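Local atomic coordinates of papain inhibitor (Streptomyces mobaraensis, PDB entry 5NTB), a protein that is produced under heat stress, inhibits papain, bromelain and bovine trypsin, and serves as a glutamine and lysine donor substrate for transglutaminase. Residues Val58-Pro70 against Ile83-Pro95. Sequence-based numbering, arbitrary orientation.
Sequences VEVSYNGRTIRVP and IDLSQAAFAKLAP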
loop_
_atom_site.group_PDB
_atom_site.type_symbol
_atom_site.label_atom_id
_atom_site.label_comp_id
_atom_site.label_asym_id
_atom_site.label_seq_id
_atom_site.Cartn_x
_atom_site.Cartn_y
_atom_site.Cartn_z
ATOM N N VAL A 58 -2.429 6.137 1.160
ATOM C CA VAL A 58 -2.764 6.102 -0.250
ATOM C C VAL A 58 -4.272 6.120 -0.382
ATOM O O VAL A 58 -5.013 5.662 0.493
ATOM C CB VAL A 58 -2.180 4.883 -0.985
ATOM C CG1 VAL A 58 -0.658 4.969 -1.012
ATOM C CG2 VAL A 58 -2.655 3.605 -0.340
ATOM N N GLU A 59 -4.718 6.666 -1.495
ATOM C CA GLU A 59 -6.094 6.529 -1.948
ATOM C C GLU A 59 -6.052 5.612 -3.156
ATOM O O GLU A 59 -5.302 5.873 -4.107
ATOM C CB GLU A 59 -6.708 7.887 -2.294
ATOM C CG GLU A 59 -7.127 8.641 -1.047
ATOM C CD GLU A 59 -7.825 9.955 -1.343
ATOM O OE1 GLU A 59 -7.990 10.761 -0.401
ATOM O OE2 GLU A 59 -8.211 10.175 -2.508
ATOM N N VAL A 60 -6.798 4.515 -3.085
ATOM C CA VAL A 60 -6.796 3.467 -4.099
ATOM C C VAL A 60 -8.185 3.387 -4.696
ATOM O O VAL A 60 -9.173 3.261 -3.963
ATOM C CB VAL A 60 -6.404 2.098 -3.519
ATOM C CG1 VAL A 60 -6.272 1.077 -4.658
ATOM C CG2 VAL A 60 -5.117 2.203 -2.721
ATOM N N SER A 61 -8.258 3.436 -6.020
ATOM C CA SER A 61 -9.527 3.415 -6.730
ATOM C C SER A 61 -9.566 2.218 -7.657
ATOM O O SER A 61 -8.608 1.961 -8.398
ATOM C CB SER A 61 -9.735 4.701 -7.526
ATOM O OG SER A 61 -9.637 5.829 -6.680
ATOM N N TYR A 62 -10.666 1.487 -7.606
ATOM C CA TYR A 62 -10.900 0.412 -8.551
ATOM C C TYR A 62 -12.398 0.278 -8.731
ATOM O O TYR A 62 -13.139 0.286 -7.745
ATOM C CB TYR A 62 -10.297 -0.904 -8.052
ATOM C CG TYR A 62 -10.633 -2.082 -8.926
ATOM C CD1 TYR A 62 -10.216 -2.115 -10.244
ATOM C CD2 TYR A 62 -11.370 -3.150 -8.438
ATOM C CE1 TYR A 62 -10.534 -3.179 -11.059
ATOM C CE2 TYR A 62 -11.678 -4.213 -9.233
ATOM C CZ TYR A 62 -11.263 -4.225 -10.541
ATOM O OH TYR A 62 -11.578 -5.303 -11.335
ATOM N N ASN A 63 -12.835 0.173 -9.984
ATOM C CA ASN A 63 -14.224 -0.163 -10.279
ATOM C C ASN A 63 -15.180 0.834 -9.631
ATOM O O ASN A 63 -16.251 0.465 -9.156
ATOM C CB ASN A 63 -14.549 -1.594 -9.833
ATOM C CG ASN A 63 -15.041 -2.466 -10.971
ATOM O OD1 ASN A 63 -15.598 -1.971 -11.950
ATOM N ND2 ASN A 63 -14.869 -3.780 -10.829
ATOM N N GLY A 64 -14.776 2.104 -9.588
ATOM C CA GLY A 64 -15.637 3.164 -9.101
ATOM C C GLY A 64 -15.672 3.350 -7.601
ATOM O O GLY A 64 -16.430 4.199 -7.120
ATOM N N ARG A 65 -14.894 2.580 -6.847
ATOM C CA ARG A 65 -14.804 2.721 -5.405
ATOM C C ARG A 65 -13.410 3.189 -5.025
ATOM O O ARG A 65 -12.421 2.764 -5.626
ATOM C CB ARG A 65 -15.091 1.393 -4.699
ATOM C CG ARG A 65 -16.520 0.913 -4.831
ATOM C CD ARG A 65 -16.759 -0.330 -3.979
ATOM N NE ARG A 65 -18.056 -0.923 -4.280
ATOM C CZ ARG A 65 -18.288 -1.737 -5.307
ATOM N NH1 ARG A 65 -17.300 -2.079 -6.129
ATOM N NH2 ARG A 65 -19.507 -2.220 -5.508
ATOM N N THR A 66 -13.332 4.054 -4.021
ATOM C CA THR A 66 -12.055 4.540 -3.524
ATOM C C THR A 66 -11.984 4.336 -2.020
ATOM O O THR A 66 -12.945 4.639 -1.303
ATOM C CB THR A 66 -11.852 6.014 -3.873
ATOM O OG1 THR A 66 -11.852 6.166 -5.302
ATOM C CG2 THR A 66 -10.525 6.503 -3.317
ATOM N N ILE A 67 -10.856 3.804 -1.554
ATOM C CA ILE A 67 -10.565 3.678 -0.128
ATOM C C ILE A 67 -9.267 4.419 0.165
ATOM O O ILE A 67 -8.464 4.696 -0.725
ATOM C CB ILE A 67 -10.452 2.215 0.337
ATOM C CG1 ILE A 67 -9.319 1.498 -0.388
ATOM C CG2 ILE A 67 -11.777 1.464 0.156
ATOM C CD1 ILE A 67 -9.075 0.092 0.140
ATOM N N ARG A 68 -9.051 4.711 1.445
ATOM C CA ARG A 68 -7.874 5.439 1.904
ATOM C C ARG A 68 -7.248 4.653 3.042
ATOM O O ARG A 68 -7.906 4.404 4.056
ATOM C CB ARG A 68 -8.254 6.853 2.355
ATOM C CG ARG A 68 -7.093 7.728 2.777
ATOM C CD ARG A 68 -7.629 9.023 3.379
ATOM N NE ARG A 68 -6.581 9.841 3.978
ATOM C CZ ARG A 68 -6.149 10.993 3.477
ATOM N NH1 ARG A 68 -5.188 11.665 4.099
ATOM N NH2 ARG A 68 -6.675 11.479 2.359
ATOM N N VAL A 69 -5.989 4.246 2.869
ATOM C CA VAL A 69 -5.345 3.395 3.872
ATOM C C VAL A 69 -3.942 3.912 4.163
ATOM O O VAL A 69 -3.273 4.477 3.289
ATOM C CB VAL A 69 -5.279 1.906 3.423
ATOM C CG1 VAL A 69 -6.673 1.377 3.030
ATOM C CG2 VAL A 69 -4.301 1.710 2.271
ATOM N N PRO A 70 -3.463 3.715 5.387
ATOM C CA PRO A 70 -2.124 4.190 5.744
ATOM C C PRO A 70 -1.010 3.334 5.159
ATOM O O PRO A 70 -1.110 2.113 5.066
ATOM C CB PRO A 70 -2.122 4.098 7.275
ATOM C CG PRO A 70 -3.091 2.994 7.565
ATOM C CD PRO A 70 -4.182 3.157 6.541
ATOM N N ILE A 83 1.072 -1.944 -5.786
ATOM C CA ILE A 83 0.916 -1.854 -4.338
ATOM C C ILE A 83 0.431 -3.186 -3.800
ATOM O O ILE A 83 -0.332 -3.908 -4.447
ATOM C CB ILE A 83 -0.030 -0.709 -3.926
ATOM C CG1 ILE A 83 -1.433 -0.899 -4.513
ATOM C CG2 ILE A 83 0.563 0.618 -4.337
ATOM C CD1 ILE A 83 -2.437 0.169 -4.044
ATOM N N ASP A 84 0.854 -3.493 -2.583
ATOM C CA ASP A 84 0.469 -4.717 -1.885
ATOM C C ASP A 84 -0.404 -4.271 -0.715
ATOM O O ASP A 84 0.098 -3.839 0.330
ATOM C CB ASP A 84 1.714 -5.479 -1.432
ATOM C CG ASP A 84 1.502 -6.987 -1.315
ATOM O OD1 ASP A 84 0.447 -7.505 -1.711
ATOM O OD2 ASP A 84 2.432 -7.661 -0.828
ATOM N N LEU A 85 -1.715 -4.332 -0.904
ATOM C CA LEU A 85 -2.641 -3.946 0.144
ATOM C C LEU A 85 -2.731 -5.037 1.190
ATOM O O LEU A 85 -2.501 -6.211 0.910
ATOM C CB LEU A 85 -4.034 -3.693 -0.435
ATOM C CG LEU A 85 -4.216 -2.407 -1.223
ATOM C CD1 LEU A 85 -5.582 -2.458 -1.892
ATOM C CD2 LEU A 85 -4.142 -1.197 -0.320
ATOM N N SER A 86 -3.097 -4.654 2.403
ATOM C CA SER A 86 -3.534 -5.688 3.326
ATOM C C SER A 86 -4.712 -6.453 2.727
ATOM O O SER A 86 -5.493 -5.919 1.935
ATOM C CB SER A 86 -3.898 -5.070 4.672
ATOM O OG SER A 86 -5.033 -4.228 4.559
ATOM N N GLN A 87 -4.814 -7.727 3.097
ATOM C CA GLN A 87 -5.980 -8.524 2.738
ATOM C C GLN A 87 -7.268 -7.799 3.098
ATOM O O GLN A 87 -8.223 -7.759 2.304
ATOM C CB GLN A 87 -5.899 -9.872 3.458
ATOM C CG GLN A 87 -6.973 -10.854 3.056
ATOM C CD GLN A 87 -6.943 -12.097 3.917
ATOM O OE1 GLN A 87 -6.845 -13.197 3.397
ATOM N NE2 GLN A 87 -6.996 -11.925 5.228
ATOM N N ALA A 88 -7.295 -7.182 4.281
ATOM C CA ALA A 88 -8.494 -6.495 4.740
ATOM C C ALA A 88 -8.859 -5.327 3.831
ATOM O O ALA A 88 -10.040 -5.119 3.521
ATOM C CB ALA A 88 -8.293 -6.026 6.183
ATOM N N ALA A 89 -7.865 -4.551 3.387
ATOM C CA ALA A 89 -8.172 -3.431 2.503
ATOM C C ALA A 89 -8.546 -3.908 1.105
ATOM O O ALA A 89 -9.478 -3.376 0.489
ATOM C CB ALA A 89 -6.979 -2.479 2.429
ATOM N N PHE A 90 -7.811 -4.887 0.579
ATOM C CA PHE A 90 -8.068 -5.381 -0.775
ATOM C C PHE A 90 -9.510 -5.842 -0.929
ATOM O O PHE A 90 -10.169 -5.531 -1.930
ATOM C CB PHE A 90 -7.090 -6.516 -1.066
ATOM C CG PHE A 90 -7.136 -7.052 -2.467
ATOM C CD1 PHE A 90 -8.168 -7.880 -2.878
ATOM C CD2 PHE A 90 -6.091 -6.791 -3.349
ATOM C CE1 PHE A 90 -8.189 -8.410 -4.161
ATOM C CE2 PHE A 90 -6.104 -7.328 -4.634
ATOM C CZ PHE A 90 -7.155 -8.140 -5.032
ATOM N N ALA A 91 -10.024 -6.555 0.079
ATOM C CA ALA A 91 -11.364 -7.117 0.022
ATOM C C ALA A 91 -12.436 -6.047 -0.082
ATOM O O ALA A 91 -13.548 -6.343 -0.532
ATOM C CB ALA A 91 -11.603 -7.973 1.260
ATOM N N LYS A 92 -12.127 -4.818 0.310
ATOM C CA LYS A 92 -13.080 -3.723 0.191
ATOM C C LYS A 92 -13.225 -3.236 -1.244
ATOM O O LYS A 92 -14.208 -2.549 -1.564
ATOM C CB LYS A 92 -12.654 -2.580 1.105
ATOM C CG LYS A 92 -12.654 -2.990 2.570
ATOM C CD LYS A 92 -12.192 -1.891 3.499
ATOM C CE LYS A 92 -12.247 -2.400 4.937
ATOM N NZ LYS A 92 -12.051 -1.301 5.911
ATOM N N LEU A 93 -12.260 -3.556 -2.105
ATOM C CA LEU A 93 -12.267 -3.144 -3.502
ATOM C C LEU A 93 -12.541 -4.275 -4.474
ATOM O O LEU A 93 -13.081 -4.024 -5.549
ATOM C CB LEU A 93 -10.919 -2.523 -3.882
ATOM C CG LEU A 93 -10.581 -1.211 -3.202
ATOM C CD1 LEU A 93 -9.209 -0.764 -3.667
ATOM C CD2 LEU A 93 -11.634 -0.154 -3.513
ATOM N N ALA A 94 -12.149 -5.502 -4.147
ATOM C CA ALA A 94 -12.206 -6.590 -5.110
ATOM C C ALA A 94 -12.274 -7.914 -4.367
ATOM O O ALA A 94 -11.823 -8.003 -3.221
ATOM C CB ALA A 94 -10.983 -6.569 -6.037
ATOM N N PRO A 95 -12.811 -8.960 -4.998
ATOM C CA PRO A 95 -12.866 -10.265 -4.332
ATOM C C PRO A 95 -11.472 -10.825 -4.100
ATOM O O PRO A 95 -10.602 -10.764 -4.972
ATOM C CB PRO A 95 -13.660 -11.134 -5.314
ATOM C CG PRO A 95 -13.463 -10.476 -6.639
ATOM C CD PRO A 95 -13.424 -9.005 -6.339
HETATM O O HOH W 1 -14.399 -1.639 -6.079
HETATM O O HOH W 2 -14.783 -4.980 -7.698
#
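Leu93 pushes its isobutyl group against the inward side of the hairpin formed by strands 57-62 and 65-75, and its two methyls part there. CD1 turns to Val60, 3.6 Å from CG1, while CD2 lies under the start of the second strand, 3.7 Å from the backbone O of Arg65. Ile67 meets Leu93 tip to tip, with its CD1 3.9 Å from Leu93 CG. In Ile67, CG1 sits between the backbone N and the carbonyl carbon (chi1 61°), and the extended chi2 carries CD1 on to the helical turn, 3.5 Å from Ala89 O. A shorter side chain such as an alanine at Leu93 would probably open a gap beneath the hairpin and leave Val60 CG1 and Ile67 CD1 without their shared apolar partner.

The curled, mixed sheet is consistent with the double-psi beta-barrel of this family. Within it the hairpin faces strand 82-86 and the short helix 87-90, whose N-cap is Ser86: its OG accepts from Ala89 N. Val60 CG2 approaches Ile83 CD1 at 3.6 Å, and Val69 divides its methyls, CG1 resting on Ala89 CB and CG2 on Leu85 CD2. Strand 104-109 pairs with the hairpin through Glu59 and Ser61.

Toward the type I' turn from Tyr62 to Arg65, polar groups join in. The Tyr62 ring, its CG anti to the backbone N (chi1 174°), presents the CD2 edge to Leu93 O, which lies in the ring plane 3.5 Å from CD2. No direct hydrogen bond links the segments; instead one water donates to both Tyr62 O and Leu93 O, and accepts from Arg65 NH1 in the guanidinium plane at 2.9 Å.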